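PDB 3HC7: gene 12 protein from Mycobacterium phage D29, which hydrolyses the ester linkage between mycolic acids and arabinogalactan in the host cell wall, helping the phage lyse the cell and release its progeny. Local coordinates for residues F7-T12 / G40-A45. Residues are numbered along the deposited sequence; the frame is centred on the assembly and turned at random.
Sequences FTVHGT and GNYPAA
The phenol OH of Y42 donates a hydrogen bond of 2.9 Å to the backbone O of H10, the one hydrogen bond that joins residues 7-12 to residues 40-45. The angle at the oxygen, C=O to donor, is 151°, and the donor stands 28° out of the carbonyl plane, while H10 O itself lies at the edge of the tyrosine ring, near the ring's plane. With CG anti to the backbone N (chi1 160°), Y42 sends its ring from the loop toward the end of strand 5-9. V9, the last residue of that strand, meets one ring face: its CG1 sits over the face, 4.0 Å from the centroid of the Y42 ring, a CH-pi contact whose closest approach is to Y42 CE2. The backbone N of A44 lies over the opposite face, near the ring centre, 3.7 Å from its plane, so the ring sits between V9 and the loop's own backbone. The hydroxyl bond at the edge and the groups over both faces together restrict rotation of the ring, and V87 of helix 83-96 adds apolar packing against both V9 and Y42.

Residues 9-12 and 42-45 run in nearly the same direction, and small groups carry the rest of the contact. The A44 methyl CB rests 3.5 Å from G11 O, and T12 CA makes a bent CA-H...O contact with A44 O at 3.4 Å. T12 CG2 touches A44 O at 3.7 Å and reaches the A45 carbonyl carbon. Q83 NE2 links both sides by bonding T12 OG1 and A45 O, and T12 N bonds OG of the catalytic S82. The geometry thus places the contact at the C-terminal ends of the parallel strands, where residues 10-12 border the nucleophile elbow at S82 and the loop after edge strand 35-38 packs beside them, the active-site layout characteristic of the alpha/beta-hydrolase fold of cutinase relatives.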
# COMPACT_ATOMS: atom_id res chain seq x y z
N PHE A 7 6.68 3.31 -11.62
CA PHE A 7 5.47 3.98 -11.13
C PHE A 7 5.49 3.97 -9.61
O PHE A 7 5.75 2.93 -9.00
CB PHE A 7 4.22 3.28 -11.65
CG PHE A 7 4.12 3.25 -13.15
CD1 PHE A 7 3.57 4.32 -13.85
CD2 PHE A 7 4.59 2.16 -13.87
CE1 PHE A 7 3.49 4.30 -15.23
CE2 PHE A 7 4.51 2.13 -15.25
CZ PHE A 7 3.96 3.20 -15.93
N THR A 8 5.21 5.12 -9.01
CA THR A 8 5.32 5.25 -7.57
C THR A 8 4.08 5.90 -6.97
O THR A 8 3.51 6.85 -7.53
CB THR A 8 6.55 6.08 -7.15
OG1 THR A 8 6.49 7.37 -7.76
CG2 THR A 8 7.84 5.38 -7.58
N VAL A 9 3.66 5.37 -5.83
CA VAL A 9 2.50 5.89 -5.13
C VAL A 9 2.87 6.15 -3.68
O VAL A 9 3.21 5.23 -2.94
CB VAL A 9 1.31 4.92 -5.20
CG1 VAL A 9 0.05 5.58 -4.65
CG2 VAL A 9 1.09 4.48 -6.64
N HIS A 10 2.83 7.42 -3.30
CA HIS A 10 3.15 7.84 -1.94
C HIS A 10 2.25 7.24 -0.86
O HIS A 10 1.16 6.74 -1.14
CB HIS A 10 3.10 9.37 -1.84
CG HIS A 10 4.37 10.04 -2.25
ND1 HIS A 10 5.53 9.97 -1.50
CD2 HIS A 10 4.67 10.81 -3.33
CE1 HIS A 10 6.48 10.67 -2.10
NE2 HIS A 10 5.99 11.18 -3.21
N GLY A 11 2.73 7.31 0.38
CA GLY A 11 1.96 6.90 1.53
C GLY A 11 1.02 8.00 1.99
O GLY A 11 1.02 9.11 1.45
N THR A 12 0.20 7.67 2.98
CA THR A 12 -0.76 8.60 3.55
C THR A 12 -0.10 9.93 3.92
O THR A 12 0.99 9.97 4.49
CB THR A 12 -1.39 7.97 4.81
OG1 THR A 12 -1.93 6.69 4.46
CG2 THR A 12 -2.48 8.86 5.38
N GLY A 40 -0.19 10.94 -9.45
CA GLY A 40 -0.94 12.04 -8.86
C GLY A 40 -2.44 11.81 -8.91
O GLY A 40 -2.91 10.67 -9.03
N ASN A 41 -3.22 12.89 -8.82
CA ASN A 41 -4.67 12.79 -8.73
C ASN A 41 -5.05 11.85 -7.60
O ASN A 41 -5.99 11.06 -7.72
CB ASN A 41 -5.26 12.25 -10.04
CG ASN A 41 -5.04 13.20 -11.19
OD1 ASN A 41 -4.78 12.77 -12.32
ND2 ASN A 41 -5.14 14.50 -10.93
N TYR A 42 -4.32 11.95 -6.50
CA TYR A 42 -4.38 10.96 -5.44
C TYR A 42 -4.20 11.69 -4.12
O TYR A 42 -3.11 12.15 -3.81
CB TYR A 42 -3.27 9.93 -5.68
CG TYR A 42 -2.87 9.11 -4.49
CD1 TYR A 42 -3.78 8.31 -3.82
CD2 TYR A 42 -1.56 9.12 -4.03
CE1 TYR A 42 -3.41 7.55 -2.72
CE2 TYR A 42 -1.17 8.37 -2.94
CZ TYR A 42 -2.10 7.59 -2.29
OH TYR A 42 -1.73 6.83 -1.20
N PRO A 43 -5.29 11.82 -3.34
CA PRO A 43 -5.26 12.69 -2.16
C PRO A 43 -4.33 12.18 -1.07
O PRO A 43 -3.94 12.96 -0.20
CB PRO A 43 -6.71 12.66 -1.66
CG PRO A 43 -7.52 12.13 -2.78
CD PRO A 43 -6.61 11.21 -3.55
N ALA A 44 -3.98 10.89 -1.10
CA ALA A 44 -3.23 10.26 -0.01
C ALA A 44 -3.82 10.58 1.37
O ALA A 44 -3.09 10.83 2.33
CB ALA A 44 -1.76 10.64 -0.07
N ALA A 45 -5.15 10.55 1.48
CA ALA A 45 -5.83 11.01 2.69
C ALA A 45 -5.84 9.96 3.79
O ALA A 45 -5.97 8.77 3.51
CB ALA A 45 -7.26 11.44 2.36